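Local coordinates for protein ricin B lectin (Clostridium thermocellum, PDB 3VSF) that probably hydrolyses beta-1,3-linked galactan from the chain end as a family 43 glycoside hydrolase that also carries a galactose-binding beta-trefoil domain, at residues N81-V86 with P110-C115; G101-R106 with G158-I163. One frame throughout, in Å; residues are numbered along the deposited sequence.

How the interactions relate
Interactions 1 and 2 lie side by side, their centres about 11 Å apart, where two consecutive four-stranded antiparallel sheets of the five-bladed beta-propeller of family 43 meet. Along the chain the segments alternate: 81-86, 101-106, 110-115, 158-163. Residues 81-86 and 101-106 belong to neighbouring strands of the first sheet, 83-91 and 98-105; 110-115 leads into the innermost strand of the second sheet, 116-124, and 158-163 into its outermost, 161-166. Both contacts therefore join the same pair of blades, side by side. They also touch directly, through Val86 N to Leu104 O and Glu111 OE2 to Tyr162 OH, well away from the galactose-binding residues of the trefoil domain.

Interaction 1: residues N81-V86 with P110-C115; sequences NLFLGV and PELNHC
Phe83 and Cys115 meet through both backbone and side chain. The amide N of Phe83 donates a hydrogen bond of 3.0 Å to Cys115 O, with an N-H...O angle of 163°. Beside this bond the Cys115 sulfur lies at the edge of the phenyl ring, near its plane: SG is 3.9 Å from CD2 of Phe83, a sulfur-aromatic contact at the ring rim and not over a face. The ring reaches this place because CG of Phe83 stands anti to its backbone N (chi1 176°), while SG of Cys115 sits between its own N and carbonyl carbon. Farther along the same side of the ring, Phe83 CE2 touches Leu112 CD2 at 4.2 Å; these two side chains are inclined to each other, and one methyl branch of the leucine makes the contact. Leu82 works on the more exposed side. Its CD1 methyl approaches His114 ND1 to 3.3 Å, whereas its CB rests 3.9 Å from Cys115 O, the carbonyl that also receives the amide of Phe83. The imidazole comes back to Leu82 although the CB of His114 starts away from the segment 81-86. Cys115, Leu112 and Phe83 form a buried apolar cluster, bordered by Leu82 and His114. Around it, strand 116-124 receives Phe83 and Leu112 on Ile117, and strand 131-138 covers Leu112 and Cys115 with Trp137. Val86 pairs with Leu104 of strand 98-105 and Leu84 with Arg106 just beyond it, by backbone bonds. Loop 110-115, leading into strand 116-124 of the next blade, meets the start of strand 83-91.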
ATOM      1  N   ASN A  81     -13.702 -20.691  12.010  1.00 90.87           N
ATOM      2  CA  ASN A  81     -12.593 -19.744  11.938  1.00 89.80           C
ATOM      3  C   ASN A  81     -11.241 -20.452  11.904  1.00 88.27           C
ATOM      4  O   ASN A  81     -10.260 -19.970  12.470  1.00 86.59           O
ATOM      5  CB  ASN A  81     -12.650 -18.757  13.108  1.00 90.56           C
ATOM      6  CG  ASN A  81     -11.751 -17.550  12.900  1.00 89.04           C
ATOM      7  OD1 ASN A  81     -11.526 -17.115  11.772  1.00 84.83           O
ATOM      8  ND2 ASN A  81     -11.233 -17.004  13.995  1.00 86.97           N
ATOM      9  N   LEU A  82     -11.198 -21.600  11.234  1.00 88.34           N
ATOM     10  CA  LEU A  82      -9.966 -22.371  11.113  1.00 87.51           C
ATOM     11  C   LEU A  82      -9.498 -22.438   9.664  1.00 84.94           C
ATOM     12  O   LEU A  82     -10.257 -22.141   8.741  1.00 84.26           O
ATOM     13  CB  LEU A  82     -10.165 -23.787  11.656  1.00 86.31           C
ATOM     14  CG  LEU A  82     -10.558 -23.901  13.129  1.00 87.68           C
ATOM     15  CD1 LEU A  82     -10.814 -25.353  13.498  1.00 89.84           C
ATOM     16  CD2 LEU A  82      -9.483 -23.298  14.020  1.00 85.23           C
ATOM     17  N   PHE A  83      -8.243 -22.831   9.474  1.00 80.05           N
ATOM     18  CA  PHE A  83      -7.671 -22.955   8.139  1.00 80.60           C
ATOM     19  C   PHE A  83      -8.508 -23.879   7.260  1.00 82.08           C
ATOM     20  O   PHE A  83      -8.638 -25.069   7.543  1.00 88.09           O
ATOM     21  CB  PHE A  83      -6.239 -23.483   8.221  1.00 79.44           C
ATOM     22  CG  PHE A  83      -5.605 -23.722   6.883  1.00 81.39           C
ATOM     23  CD1 PHE A  83      -6.030 -23.026   5.765  1.00 82.70           C
ATOM     24  CD2 PHE A  83      -4.588 -24.648   6.741  1.00 84.98           C
ATOM     25  CE1 PHE A  83      -5.452 -23.247   4.534  1.00 83.34           C
ATOM     26  CE2 PHE A  83      -4.005 -24.874   5.508  1.00 83.17           C
ATOM     27  CZ  PHE A  83      -4.438 -24.172   4.403  1.00 82.23           C
ATOM     28  N   LEU A  84      -9.071 -23.324   6.191  1.00 82.26           N
ATOM     29  CA  LEU A  84      -9.863 -24.107   5.250  1.00 82.38           C
ATOM     30  C   LEU A  84      -9.042 -24.437   4.006  1.00 84.54           C
ATOM     31  O   LEU A  84      -8.906 -25.602   3.632  1.00 88.05           O
ATOM     32  CB  LEU A  84     -11.138 -23.352   4.862  1.00 85.98           C
ATOM     33  CG  LEU A  84     -12.280 -24.135   4.204  1.00 88.33           C
ATOM     34  CD1 LEU A  84     -13.525 -23.268   4.104  1.00 90.03           C
ATOM     35  CD2 LEU A  84     -11.891 -24.672   2.833  1.00 85.92           C
ATOM     36  N   GLY A  85      -8.496 -23.408   3.366  1.00 83.14           N
ATOM     37  CA  GLY A  85      -7.704 -23.598   2.164  1.00 83.33           C
ATOM     38  C   GLY A  85      -6.905 -22.371   1.766  1.00 82.54           C
ATOM     39  O   GLY A  85      -7.224 -21.251   2.164  1.00 81.02           O
ATOM     40  N   VAL A  86      -5.853 -22.588   0.985  1.00 79.39           N
ATOM     41  CA  VAL A  86      -5.049 -21.494   0.458  1.00 77.15           C
ATOM     42  C   VAL A  86      -5.365 -21.293  -1.017  1.00 80.29           C
ATOM     43  O   VAL A  86      -4.810 -21.971  -1.882  1.00 81.83           O
ATOM     44  CB  VAL A  86      -3.543 -21.759   0.633  1.00 76.46           C
ATOM     45  CG1 VAL A  86      -2.728 -20.646  -0.009  1.00 75.18           C
ATOM     46  CG2 VAL A  86      -3.197 -21.894   2.106  1.00 75.95           C
ATOM     47  N   PRO A 110      -2.103 -34.021   7.780  1.00 89.61           N
ATOM     48  CA  PRO A 110      -2.809 -34.344   9.024  1.00 90.61           C
ATOM     49  C   PRO A 110      -2.861 -33.168   9.995  1.00 87.94           C
ATOM     50  O   PRO A 110      -3.886 -32.952  10.642  1.00 88.79           O
ATOM     51  CB  PRO A 110      -1.969 -35.482   9.616  1.00 89.24           C
ATOM     52  CG  PRO A 110      -0.617 -35.310   9.012  1.00 90.59           C
ATOM     53  CD  PRO A 110      -0.874 -34.818   7.623  1.00 90.03           C
ATOM     54  N   GLU A 111      -1.767 -32.419  10.098  1.00 83.75           N
ATOM     55  CA  GLU A 111      -1.707 -31.294  11.024  1.00 82.71           C
ATOM     56  C   GLU A 111      -2.356 -30.042  10.442  1.00 81.97           C
ATOM     57  O   GLU A 111      -2.480 -29.023  11.123  1.00 78.43           O
ATOM     58  CB  GLU A 111      -0.261 -31.006  11.440  1.00 79.08           C
ATOM     59  CG  GLU A 111       0.673 -30.685  10.288  1.00 77.58           C
ATOM     60  CD  GLU A 111       2.089 -30.412  10.753  1.00 77.47           C
ATOM     61  OE1 GLU A 111       2.328 -30.433  11.978  1.00 76.88           O
ATOM     62  OE2 GLU A 111       2.964 -30.175   9.895  1.00 77.45           O
ATOM     63  N   LEU A 112      -2.769 -30.122   9.183  1.00 83.53           N
ATOM     64  CA  LEU A 112      -3.460 -29.012   8.538  1.00 82.19           C
ATOM     65  C   LEU A 112      -4.969 -29.131   8.719  1.00 83.97           C
ATOM     66  O   LEU A 112      -5.727 -28.274   8.266  1.00 87.77           O
ATOM     67  CB  LEU A 112      -3.110 -28.943   7.050  1.00 80.39           C
ATOM     68  CG  LEU A 112      -1.648 -28.650   6.707  1.00 80.36           C
ATOM     69  CD1 LEU A 112      -1.458 -28.587   5.199  1.00 78.79           C
ATOM     70  CD2 LEU A 112      -1.191 -27.358   7.365  1.00 77.12           C
ATOM     71  N   ASN A 113      -5.398 -30.199   9.382  1.00 85.20           N
ATOM     72  CA  ASN A 113      -6.816 -30.421   9.640  1.00 86.98           C
ATOM     73  C   ASN A 113      -7.388 -29.395  10.611  1.00 84.01           C
ATOM     74  O   ASN A 113      -8.346 -28.692  10.296  1.00 86.57           O
ATOM     75  CB  ASN A 113      -7.049 -31.836  10.174  1.00 91.07           C
ATOM     76  CG  ASN A 113      -6.834 -32.904   9.118  1.00 89.27           C
ATOM     77  OD1 ASN A 113      -5.702 -33.200   8.740  1.00 85.78           O
ATOM     78  ND2 ASN A 113      -7.925 -33.492   8.640  1.00 88.59           N
ATOM     79  N   HIS A 114      -6.788 -29.312  11.792  1.00 84.14           N
ATOM     80  CA  HIS A 114      -7.266 -28.410  12.830  1.00 85.17           C
ATOM     81  C   HIS A 114      -6.163 -27.435  13.231  1.00 84.40           C
ATOM     82  O   HIS A 114      -5.451 -27.659  14.209  1.00 84.60           O
ATOM     83  CB  HIS A 114      -7.731 -29.216  14.045  1.00 84.91           C
ATOM     84  CG  HIS A 114      -8.399 -28.393  15.101  1.00 90.00           C
ATOM     85  ND1 HIS A 114      -9.736 -28.061  15.052  1.00 92.89           N
ATOM     86  CD2 HIS A 114      -7.916 -27.841  16.238  1.00 89.30           C
ATOM     87  CE1 HIS A 114     -10.047 -27.337  16.112  1.00 91.71           C
ATOM     88  NE2 HIS A 114      -8.960 -27.189  16.849  1.00 91.58           N
ATOM     89  N   CYS A 115      -6.025 -26.352  12.469  1.00 82.44           N
ATOM     90  CA  CYS A 115      -4.952 -25.390  12.705  1.00 80.60           C
ATOM     91  C   CYS A 115      -5.250 -24.011  12.123  1.00 79.25           C
ATOM     92  O   CYS A 115      -6.259 -23.809  11.447  1.00 78.89           O
ATOM     93  CB  CYS A 115      -3.640 -25.910  12.112  1.00 76.97           C
ATOM     94  SG  CYS A 115      -3.586 -25.880  10.303  1.00 78.63           S
TER

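Interaction 2: residues G101-R106 with G158-I163; sequences GEVLSR and GKFTYI
Val103, Phe160 and Leu104 carry most of this contact, which ties together two neighbouring blades of the family 43 beta-propeller: the outermost strand of one, 98-105, meets the approach to the outermost strand of the next, 161-166. The chain turns a corner at Val103 and Leu104, and there Val103 O accepts a hydrogen bond from Phe160 N at 2.6 Å. Phe160 N lies in the plane of the Val103 carbonyl, and the N-H...O angle is 150°. The side chains of Val103 and Phe160 lie side by side and point the same way. CB of the valine lies 3.3 Å from Phe160 CD2, and its CG1 methyl also reaches Phe160 CE2, so the valine follows the side of the ring that includes both CD2 and CE2. With CG beside its backbone N (chi1 -81°), Phe160 carries its phenyl ring along the valine. Leu104 extends the apolar surface in another direction. Its CG is anti to the backbone N (chi1 -164°), and the CD1 methyl bridges two residues of 158-163, lying 4.3 Å from Phe160 CB and 4.3 Å from Tyr162 CB. Lys159 instead keeps to the exposed margin, its bent chain passing near Glu102 O; the Glu102 carboxylate is engaged by Tyr99, Ser87 and Tyr76. Val86 of strand 83-91 touches both Val103 and Leu104, while Met133 of strand 131-138 touches Leu104 and Phe160, placing the apolar core between the sheets. At the start of 158-163, Gly158 O lies 3.6 Å from Val103 CG1.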
ATOM      1  N   GLY A 101      -8.580 -22.813  -7.748  1.00 83.51           N
ATOM      2  CA  GLY A 101      -8.718 -23.808  -6.700  1.00 83.10           C
ATOM      3  C   GLY A 101      -7.773 -23.595  -5.535  1.00 84.28           C
ATOM      4  O   GLY A 101      -7.062 -22.592  -5.474  1.00 83.19           O
ATOM      5  N   GLU A 102      -7.766 -24.546  -4.606  1.00 84.04           N
ATOM      6  CA  GLU A 102      -6.903 -24.470  -3.434  1.00 81.11           C
ATOM      7  C   GLU A 102      -5.599 -25.228  -3.645  1.00 83.13           C
ATOM      8  O   GLU A 102      -5.573 -26.458  -3.599  1.00 87.13           O
ATOM      9  CB  GLU A 102      -7.624 -25.009  -2.196  1.00 81.79           C
ATOM     10  CG  GLU A 102      -8.376 -23.956  -1.394  1.00 85.63           C
ATOM     11  CD  GLU A 102      -9.528 -23.337  -2.162  1.00 88.06           C
ATOM     12  OE1 GLU A 102      -9.943 -23.917  -3.187  1.00 89.34           O
ATOM     13  OE2 GLU A 102     -10.017 -22.269  -1.739  1.00 89.83           O
ATOM     14  N   VAL A 103      -4.520 -24.489  -3.878  1.00 83.99           N
ATOM     15  CA  VAL A 103      -3.202 -25.091  -4.028  1.00 83.59           C
ATOM     16  C   VAL A 103      -2.808 -25.813  -2.744  1.00 80.73           C
ATOM     17  O   VAL A 103      -1.966 -26.710  -2.756  1.00 82.61           O
ATOM     18  CB  VAL A 103      -2.133 -24.038  -4.372  1.00 81.89           C
ATOM     19  CG1 VAL A 103      -2.422 -23.414  -5.729  1.00 79.55           C
ATOM     20  CG2 VAL A 103      -2.066 -22.971  -3.290  1.00 79.58           C
ATOM     21  N   LEU A 104      -3.425 -25.412  -1.638  1.00 79.85           N
ATOM     22  CA  LEU A 104      -3.203 -26.060  -0.353  1.00 78.86           C
ATOM     23  C   LEU A 104      -4.525 -26.152   0.398  1.00 81.18           C
ATOM     24  O   LEU A 104      -5.283 -25.185   0.456  1.00 82.14           O
ATOM     25  CB  LEU A 104      -2.177 -25.284   0.473  1.00 75.58           C
ATOM     26  CG  LEU A 104      -1.560 -26.022   1.661  1.00 74.87           C
ATOM     27  CD1 LEU A 104      -0.685 -27.167   1.176  1.00 76.98           C
ATOM     28  CD2 LEU A 104      -0.756 -25.069   2.531  1.00 75.52           C
ATOM     29  N   SER A 105      -4.803 -27.321   0.967  1.00 81.91           N
ATOM     30  CA  SER A 105      -6.057 -27.541   1.679  1.00 82.32           C
ATOM     31  C   SER A 105      -5.811 -28.071   3.084  1.00 81.99           C
ATOM     32  O   SER A 105      -4.696 -28.473   3.421  1.00 81.38           O
ATOM     33  CB  SER A 105      -6.945 -28.515   0.902  1.00 82.92           C
ATOM     34  OG  SER A 105      -8.149 -28.779   1.600  1.00 83.37           O
ATOM     35  N   ARG A 106      -6.858 -28.067   3.903  1.00 81.72           N
ATOM     36  CA  ARG A 106      -6.783 -28.642   5.239  1.00 84.12           C
ATOM     37  C   ARG A 106      -6.671 -30.159   5.135  1.00 85.14           C
ATOM     38  O   ARG A 106      -6.468 -30.850   6.133  1.00 83.85           O
ATOM     39  CB  ARG A 106      -8.014 -28.254   6.060  1.00 83.28           C
ATOM     40  CG  ARG A 106      -9.327 -28.766   5.488  1.00 86.18           C
ATOM     41  CD  ARG A 106     -10.515 -28.280   6.304  1.00 87.72           C
ATOM     42  NE  ARG A 106     -10.382 -28.612   7.721  1.00 91.73           N
ATOM     43  CZ  ARG A 106     -10.752 -29.772   8.256  1.00 92.38           C
ATOM     44  NH1 ARG A 106     -11.277 -30.720   7.491  1.00 88.26           N
ATOM     45  NH2 ARG A 106     -10.596 -29.985   9.555  1.00 92.50           N
ATOM     46  N   GLY A 158      -0.950 -25.592  -9.361  1.00 86.66           N
ATOM     47  CA  GLY A 158      -1.137 -27.004  -9.080  1.00 85.34           C
ATOM     48  C   GLY A 158      -1.238 -27.283  -7.593  1.00 86.58           C
ATOM     49  O   GLY A 158      -0.852 -26.453  -6.770  1.00 85.14           O
ATOM     50  N   LYS A 159      -1.763 -28.454  -7.248  1.00 89.33           N
ATOM     51  CA  LYS A 159      -1.902 -28.850  -5.852  1.00 87.30           C
ATOM     52  C   LYS A 159      -0.531 -28.963  -5.190  1.00 84.84           C
ATOM     53  O   LYS A 159       0.284 -29.802  -5.572  1.00 82.99           O
ATOM     54  CB  LYS A 159      -2.639 -30.188  -5.746  1.00 88.19           C
ATOM     55  CG  LYS A 159      -3.876 -30.304  -6.627  1.00 93.22           C
ATOM     56  CD  LYS A 159      -4.993 -29.380  -6.170  1.00 96.71           C
ATOM     57  CE  LYS A 159      -6.246 -29.583  -7.011  1.00100.11           C
ATOM     58  NZ  LYS A 159      -7.384 -28.739  -6.549  1.00 99.39           N
ATOM     59  N   PHE A 160      -0.283 -28.114  -4.198  1.00 83.65           N
ATOM     60  CA  PHE A 160       0.981 -28.132  -3.468  1.00 81.57           C
ATOM     61  C   PHE A 160       1.050 -29.312  -2.505  1.00 81.35           C
ATOM     62  O   PHE A 160       0.025 -29.789  -2.017  1.00 80.99           O
ATOM     63  CB  PHE A 160       1.178 -26.822  -2.702  1.00 79.57           C
ATOM     64  CG  PHE A 160       1.708 -25.698  -3.545  1.00 80.74           C
ATOM     65  CD1 PHE A 160       2.953 -25.149  -3.286  1.00 78.17           C
ATOM     66  CD2 PHE A 160       0.967 -25.194  -4.599  1.00 81.69           C
ATOM     67  CE1 PHE A 160       3.445 -24.115  -4.060  1.00 75.75           C
ATOM     68  CE2 PHE A 160       1.453 -24.161  -5.376  1.00 79.64           C
ATOM     69  CZ  PHE A 160       2.695 -23.622  -5.106  1.00 79.39           C
ATOM     70  N   THR A 161       2.265 -29.777  -2.235  1.00 78.71           N
ATOM     71  CA  THR A 161       2.472 -30.866  -1.289  1.00 78.49           C
ATOM     72  C   THR A 161       3.092 -30.336  -0.000  1.00 76.23           C
ATOM     73  O   THR A 161       4.224 -29.852   0.004  1.00 74.50           O
ATOM     74  CB  THR A 161       3.370 -31.975  -1.877  1.00 81.06           C
ATOM     75  OG1 THR A 161       4.732 -31.531  -1.909  1.00 85.56           O
ATOM     76  CG2 THR A 161       2.922 -32.335  -3.287  1.00 81.43           C
ATOM     77  N   TYR A 162       2.339 -30.423   1.090  1.00 75.31           N
ATOM     78  CA  TYR A 162       2.805 -29.932   2.381  1.00 73.82           C
ATOM     79  C   TYR A 162       4.023 -30.720   2.852  1.00 75.34           C
ATOM     80  O   TYR A 162       4.103 -31.932   2.652  1.00 80.58           O
ATOM     81  CB  TYR A 162       1.685 -30.016   3.417  1.00 76.61           C
ATOM     82  CG  TYR A 162       2.027 -29.394   4.750  1.00 77.43           C
ATOM     83  CD1 TYR A 162       2.505 -30.168   5.798  1.00 77.45           C
ATOM     84  CD2 TYR A 162       1.871 -28.030   4.962  1.00 73.85           C
ATOM     85  CE1 TYR A 162       2.818 -29.604   7.019  1.00 78.80           C
ATOM     86  CE2 TYR A 162       2.180 -27.456   6.180  1.00 73.43           C
ATOM     87  CZ  TYR A 162       2.653 -28.247   7.204  1.00 76.79           C
ATOM     88  OH  TYR A 162       2.963 -27.681   8.420  1.00 74.36           O
ATOM     89  N   ILE A 163       4.972 -30.027   3.473  1.00 73.49           N
ATOM     90  CA  ILE A 163       6.190 -30.666   3.954  1.00 71.88           C
ATOM     91  C   ILE A 163       6.175 -30.836   5.469  1.00 74.91           C
ATOM     92  O   ILE A 163       5.986 -31.940   5.977  1.00 82.39           O
ATOM     93  CB  ILE A 163       7.446 -29.872   3.550  1.00 72.35           C
ATOM     94  CG1 ILE A 163       7.531 -29.745   2.028  1.00 74.83           C
ATOM     95  CG2 ILE A 163       8.697 -30.540   4.092  1.00 73.26           C
ATOM     96  CD1 ILE A 163       8.791 -29.056   1.548  1.00 75.23           C
TER